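Sialidase B (Streptococcus pneumoniae serotype 4, PDB 4XJW) cleaves terminal sialic acid from oligosaccharides, glycoproteins and glycolipids as a family 33 glycosidase whose catalytic domain is a beta-propeller. Local coordinates at residues Gln456-Lys461 with Gly512-Phe517; Leu476-Ser481 with Ala526-Arg531. The protein carries 1 engineered substitution. All blocks are in the same frame, centred on the assembly; numbering follows the deposited sequence.

Contact 1 (Gln456-Lys461 with Gly512-Phe517). With OPX ((1s,3R,4S)-1-[(cyclohexylamino)methyl]-3,4-dihydroxycyclopentanesulfonic acid), chain B.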
loop_
_atom_site.group_PDB
_atom_site.type_symbol
_atom_site.label_atom_id
_atom_site.label_comp_id
_atom_site.label_asym_id
_atom_site.label_seq_id
_atom_site.Cartn_x
_atom_site.Cartn_y
_atom_site.Cartn_z
ATOM N N GLN A 456 4.779 -11.960 6.310
ATOM C CA GLN A 456 4.573 -13.363 6.654
ATOM C C GLN A 456 5.026 -13.641 8.067
ATOM O O GLN A 456 6.033 -13.104 8.536
ATOM C CB GLN A 456 5.357 -14.277 5.692
ATOM C CG GLN A 456 4.953 -14.152 4.216
ATOM C CD GLN A 456 5.698 -15.102 3.286
ATOM O OE1 GLN A 456 6.667 -15.754 3.683
ATOM N NE2 GLN A 456 5.243 -15.181 2.035
ATOM N N GLY A 457 4.274 -14.489 8.756
ATOM C CA GLY A 457 4.802 -15.191 9.910
ATOM C C GLY A 457 5.526 -16.408 9.361
ATOM O O GLY A 457 5.521 -16.647 8.136
ATOM N N LEU A 458 6.149 -17.177 10.247
ATOM C CA LEU A 458 6.944 -18.331 9.827
ATOM C C LEU A 458 6.464 -19.610 10.480
ATOM O O LEU A 458 6.380 -19.705 11.704
ATOM C CB LEU A 458 8.415 -18.108 10.185
ATOM C CG LEU A 458 9.351 -19.267 9.824
ATOM C CD1 LEU A 458 9.559 -19.375 8.332
ATOM C CD2 LEU A 458 10.686 -19.057 10.512
ATOM N N ALA A 459 6.105 -20.575 9.641
ATOM C CA ALA A 459 5.775 -21.916 10.089
ATOM C C ALA A 459 6.988 -22.783 9.860
ATOM O O ALA A 459 7.502 -22.883 8.751
ATOM C CB ALA A 459 4.593 -22.454 9.306
ATOM N N LEU A 460 7.478 -23.421 10.909
ATOM C CA LEU A 460 8.688 -24.227 10.769
ATOM C C LEU A 460 8.422 -25.544 10.063
ATOM O O LEU A 460 7.350 -26.126 10.207
ATOM C CB LEU A 460 9.332 -24.471 12.126
ATOM C CG LEU A 460 9.957 -23.198 12.686
ATOM C CD1 LEU A 460 10.685 -23.484 13.961
ATOM C CD2 LEU A 460 10.883 -22.568 11.653
ATOM N N LYS A 461 9.407 -26.002 9.294
ATOM C CA LYS A 461 9.266 -27.193 8.463
ATOM C C LYS A 461 9.077 -28.494 9.248
ATOM O O LYS A 461 8.270 -29.338 8.858
ATOM C CB LYS A 461 10.474 -27.327 7.527
ATOM C CG LYS A 461 10.533 -26.290 6.411
ATOM C CD LYS A 461 9.808 -26.776 5.157
ATOM C CE LYS A 461 9.730 -25.692 4.078
ATOM N NZ LYS A 461 11.070 -25.270 3.585
ATOM N N GLY A 512 15.384 -25.829 11.500
ATOM C CA GLY A 512 15.604 -25.220 12.803
ATOM C C GLY A 512 16.460 -23.973 12.763
ATOM O O GLY A 512 16.645 -23.320 13.783
ATOM N N VAL A 513 16.976 -23.655 11.578
ATOM C CA VAL A 513 17.829 -22.484 11.373
ATOM C C VAL A 513 17.034 -21.394 10.671
ATOM O O VAL A 513 16.635 -21.558 9.519
ATOM C CB VAL A 513 19.050 -22.836 10.525
ATOM C CG1 VAL A 513 19.964 -21.630 10.355
ATOM C CG2 VAL A 513 19.813 -23.999 11.169
ATOM N N ILE A 514 16.827 -20.278 11.366
ATOM C CA ILE A 514 16.054 -19.164 10.842
ATOM C C ILE A 514 16.956 -17.959 10.637
ATOM O O ILE A 514 17.687 -17.557 11.552
ATOM C CB ILE A 514 14.948 -18.759 11.821
ATOM C CG1 ILE A 514 14.047 -19.943 12.166
ATOM C CG2 ILE A 514 14.107 -17.616 11.251
ATOM C CD1 ILE A 514 13.140 -19.675 13.358
ATOM N N ARG A 515 16.924 -17.373 9.446
ATOM C CA ARG A 515 17.570 -16.078 9.282
ATOM C C ARG A 515 16.520 -14.990 9.133
ATOM O O ARG A 515 15.586 -15.117 8.346
ATOM C CB ARG A 515 18.540 -16.037 8.115
ATOM C CG ARG A 515 19.222 -14.662 8.003
ATOM C CD ARG A 515 20.593 -14.758 7.412
ATOM N NE ARG A 515 21.424 -15.655 8.196
ATOM C CZ ARG A 515 22.493 -16.274 7.716
ATOM N NH1 ARG A 515 22.857 -16.074 6.460
ATOM N NH2 ARG A 515 23.184 -17.102 8.485
ATOM N N THR A 516 16.680 -13.931 9.927
ATOM C CA THR A 516 15.775 -12.787 9.909
ATOM C C THR A 516 16.468 -11.612 9.245
ATOM O O THR A 516 17.565 -11.250 9.652
ATOM C CB THR A 516 15.386 -12.402 11.330
ATOM O OG1 THR A 516 14.763 -13.521 11.978
ATOM C CG2 THR A 516 14.423 -11.227 11.324
ATOM N N PHE A 517 15.838 -11.034 8.222
ATOM C CA PHE A 517 16.336 -9.827 7.564
ATOM C C PHE A 517 15.502 -8.653 8.034
ATOM O O PHE A 517 14.274 -8.741 8.090
ATOM C CB PHE A 517 16.246 -9.963 6.040
ATOM C CG PHE A 517 17.011 -11.138 5.498
ATOM C CD1 PHE A 517 18.375 -11.044 5.243
ATOM C CD2 PHE A 517 16.375 -12.341 5.269
ATOM C CE1 PHE A 517 19.081 -12.117 4.748
ATOM C CE2 PHE A 517 17.079 -13.433 4.778
ATOM C CZ PHE A 517 18.432 -13.324 4.521
HETATM C CAF OPX B . 6.016 -24.235 -3.540
HETATM C CAG OPX B . 5.998 -25.300 -2.483
HETATM C CAH OPX B . 5.183 -23.068 -3.116
HETATM C CAI OPX B . 6.463 -24.754 -1.165
HETATM C CAJ OPX B . 5.615 -22.508 -1.791
HETATM C CAK OPX B . 5.264 -22.156 1.186
HETATM C CAL OPX B . 6.830 -20.315 2.026
HETATM C CAM OPX B . 4.616 -20.439 2.936
HETATM C CAO OPX B . 6.434 -19.009 2.613
HETATM C CAP OPX B . 4.967 -19.009 2.559
HETATM C CAQ OPX B . 5.634 -23.584 -0.733
HETATM C CAR OPX B . 5.752 -21.292 2.389
HETATM N NAN OPX B . 6.203 -23.077 0.527
HETATM O OAA OPX B . 7.461 -23.199 3.088
HETATM O OAB OPX B . 6.898 -21.540 4.772
HETATM O OAC OPX B . 6.986 -17.946 1.918
HETATM O OAD OPX B . 4.481 -18.749 1.307
HETATM O OAE OPX B . 5.277 -23.205 4.167
HETATM S SAS OPX B . 6.380 -22.373 3.674
#

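Contact 2 (Leu476-Ser481 with Ala526-Arg531)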
loop_
_atom_site.group_PDB
_atom_site.type_symbol
_atom_site.label_atom_id
_atom_site.label_comp_id
_atom_site.label_asym_id
_atom_site.label_seq_id
_atom_site.Cartn_x
_atom_site.Cartn_y
_atom_site.Cartn_z
ATOM N N LEU A 476 14.162 -6.802 18.549
ATOM C CA LEU A 476 13.127 -7.569 17.870
ATOM C C LEU A 476 12.481 -8.454 18.924
ATOM O O LEU A 476 13.158 -8.997 19.801
ATOM C CB LEU A 476 13.706 -8.427 16.751
ATOM C CG LEU A 476 14.355 -7.705 15.578
ATOM C CD1 LEU A 476 14.766 -8.674 14.490
ATOM C CD2 LEU A 476 13.392 -6.657 15.022
ATOM N N THR A 477 11.165 -8.584 18.864
ATOM C CA THR A 477 10.467 -9.422 19.817
ATOM C C THR A 477 9.700 -10.470 19.034
ATOM O O THR A 477 8.627 -10.191 18.475
ATOM C CB THR A 477 9.516 -8.628 20.730
ATOM O OG1 THR A 477 10.185 -7.467 21.246
ATOM C CG2 THR A 477 9.052 -9.497 21.891
ATOM N N TYR A 478 10.260 -11.673 18.971
ATOM C CA TYR A 478 9.589 -12.767 18.277
ATOM C C TYR A 478 8.474 -13.353 19.129
ATOM O O TYR A 478 8.681 -13.699 20.297
ATOM C CB TYR A 478 10.596 -13.847 17.884
ATOM C CG TYR A 478 11.712 -13.345 16.978
ATOM C CD1 TYR A 478 12.898 -12.841 17.508
ATOM C CD2 TYR A 478 11.583 -13.394 15.596
ATOM C CE1 TYR A 478 13.924 -12.379 16.676
ATOM C CE2 TYR A 478 12.593 -12.956 14.763
ATOM C CZ TYR A 478 13.762 -12.454 15.304
ATOM O OH TYR A 478 14.751 -12.029 14.449
ATOM N N LEU A 479 7.284 -13.455 18.554
ATOM C CA LEU A 479 6.168 -14.069 19.253
ATOM C C LEU A 479 6.020 -15.507 18.770
ATOM O O LEU A 479 5.819 -15.762 17.572
ATOM C CB LEU A 479 4.884 -13.265 19.029
ATOM C CG LEU A 479 5.001 -11.774 19.347
ATOM C CD1 LEU A 479 3.644 -11.107 19.246
ATOM C CD2 LEU A 479 5.599 -11.569 20.741
ATOM N N ILE A 480 6.127 -16.449 19.704
ATOM C CA ILE A 480 6.161 -17.865 19.378
ATOM C C ILE A 480 4.959 -18.584 19.965
ATOM O O ILE A 480 4.632 -18.397 21.144
ATOM C CB ILE A 480 7.457 -18.500 19.908
ATOM C CG1 ILE A 480 8.680 -17.801 19.318
ATOM C CG2 ILE A 480 7.519 -19.989 19.576
ATOM C CD1 ILE A 480 10.005 -18.319 19.863
ATOM N N SER A 481 4.297 -19.399 19.138
ATOM C CA SER A 481 3.232 -20.296 19.597
ATOM C C SER A 481 3.457 -21.703 19.087
ATOM O O SER A 481 3.732 -21.912 17.900
ATOM C CB SER A 481 1.850 -19.816 19.139
ATOM O OG SER A 481 0.855 -20.777 19.492
ATOM N N ALA A 526 19.857 -5.446 7.764
ATOM C CA ALA A 526 20.575 -6.225 8.767
ATOM C C ALA A 526 20.029 -7.635 8.808
ATOM O O ALA A 526 18.976 -7.919 8.231
ATOM C CB ALA A 526 20.455 -5.583 10.142
ATOM N N TYR A 527 20.742 -8.519 9.493
ATOM C CA TYR A 527 20.230 -9.861 9.727
ATOM C C TYR A 527 20.775 -10.477 10.997
ATOM O O TYR A 527 21.815 -10.054 11.509
ATOM C CB TYR A 527 20.458 -10.775 8.512
ATOM C CG TYR A 527 21.903 -11.075 8.187
ATOM C CD1 TYR A 527 22.545 -12.164 8.754
ATOM C CD2 TYR A 527 22.613 -10.276 7.297
ATOM C CE1 TYR A 527 23.855 -12.450 8.456
ATOM C CE2 TYR A 527 23.925 -10.551 6.984
ATOM C CZ TYR A 527 24.541 -11.648 7.574
ATOM O OH TYR A 527 25.852 -11.938 7.275
ATOM N N MET A 528 20.032 -11.441 11.522
ATOM C CA MET A 528 20.461 -12.257 12.643
ATOM C C MET A 528 19.983 -13.672 12.372
ATOM O O MET A 528 19.111 -13.887 11.524
ATOM C CB MET A 528 19.887 -11.750 13.968
ATOM C CG MET A 528 18.369 -11.626 14.014
ATOM S SD MET A 528 17.698 -11.277 15.661
ATOM C CE MET A 528 18.307 -9.614 15.931
ATOM N N THR A 529 20.533 -14.633 13.103
ATOM C CA THR A 529 20.236 -16.045 12.872
ATOM C C THR A 529 19.913 -16.762 14.170
ATOM O O THR A 529 20.560 -16.521 15.204
ATOM C CB THR A 529 21.432 -16.750 12.215
ATOM O OG1 THR A 529 21.818 -16.049 11.028
ATOM C CG2 THR A 529 21.112 -18.215 11.871
ATOM N N SER A 530 18.917 -17.645 14.111
ATOM C CA SER A 530 18.636 -18.573 15.202
ATOM C C SER A 530 18.925 -19.986 14.708
ATOM O O SER A 530 18.650 -20.307 13.556
ATOM C CB SER A 530 17.177 -18.469 15.645
ATOM O OG SER A 530 16.860 -19.465 16.608
ATOM N N ARG A 531 19.475 -20.823 15.583
ATOM C CA ARG A 531 19.776 -22.213 15.241
ATOM C C ARG A 531 19.072 -23.165 16.196
ATOM O O ARG A 531 19.449 -24.338 16.321
ATOM C CB ARG A 531 21.287 -22.441 15.258
ATOM C CG ARG A 531 22.028 -21.614 14.227
ATOM C CD ARG A 531 23.529 -21.805 14.284
ATOM N NE ARG A 531 24.183 -21.084 13.195
ATOM C CZ ARG A 531 24.237 -21.526 11.942
ATOM N NH1 ARG A 531 23.676 -22.684 11.618
ATOM N NH2 ARG A 531 24.841 -20.806 11.006
#

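Contact 1 (Gln456-Lys461 with Gly512-Phe517)
I514 meets L458 and L460 in a small, wholly apolar joint between two sheets of the propeller. L458 and I514 reach toward each other tip to tip, with CD2 of L458 3.8 Å from CG2 of I514 and equally near its CG1 and CD1. L460 comes across I514 at about a right angle, its CD2 lying 4.0 Å from I514 CD1. With CG1 beside its backbone N (chi1 -56°) and CG2 beside its carbonyl carbon, the beta-branched I514 spreads two arms and suits both its strand and a place between two leucines. No hydrogen bond joins the segments.

Both ends of 456-461, Q456 and K461, turn to the bound inhibitor and are held more loosely. The OAC hydroxyl of the ligand donates to OE1 of Q456 at 2.8 Å, while the bond from Q456 NE2 to the same oxygen is weak; NE2 also bonds L211 O. K461, whose side chain is exposed, brings only its CE within 3.5 Å of the sulfonate oxygen OAA.

Strand 513-518 lies between strands 504-510 and 526-530, and I514 also packs on M506, W537 and I467, the last from strand 466-472, the antiparallel neighbour of 451-459.

Contact 2 (Leu476-Ser481 with Ala526-Arg531)
L476 opens the contact by sending CD1 to the methyl end of M528, where L476 CD1 and M528 CE are 3.9 Å apart. The two side chains run antiparallel and overlap near their ends, so the leucine branch lies alongside the thioether; a branched aliphatic group suits this buried spot, where it also packs on Y471. T477, next along, belongs to the other face of the strand, and its hydroxyl bonds E475 close by.

At Y478 the chain again turns a side chain to the opposing strand. The sulfur of M528 stands at the ring's edge, 85° off the normal and 5.2 Å from the centroid, a Met-aromatic contact of the edge-on kind. The phenol oxygen, beyond the ring, comes nearest, with Y478 OH 3.3 Å from M528 SD, but its hydrogen bond is made to T516 OG1. Tyrosine thus offers the sulfur its ring edge, and carries a buried polar end with its own partner.

Both strands face each other from adjacent blades of the sialidase beta-propeller, which explains why side chains alone bridge them. Each leads into an Asp-box (BNR) repeat, 479-490 and 528-539. M528 is long and flexible enough to span the gap: its CG sits between the backbone N and carbonyl carbon (chi1 56°), and the bend at chi3 (68°) turns CE toward L476.

Beyond Y478, L479 and I480 pack within their own sheet, on T470 and S491 respectively. S481 OG bonds the backbone of D483, G485 and T487, within the third BNR repeat.

How the contacts relate
From the N terminus the chain passes 456-461, then 476-481, then 512-517 and 526-531, so the loops closed by contact 1 and contact 2 cross rather than nest. Contact 1 closes its loop across 50 residues and contact 2 across 44. Both first segments belong to the sheet holding strands 451-459, 466-472 and 475-481; both second segments are neighbouring strands, 513-518 and 526-530, of the next sheet. These are joined directly, S530 N to I514 O and R515 NE to T529 OG1 being probable hydrogen bonds. With centres 8 Å apart, the two contacts therefore tie the same pair of propeller sheets together at adjacent points.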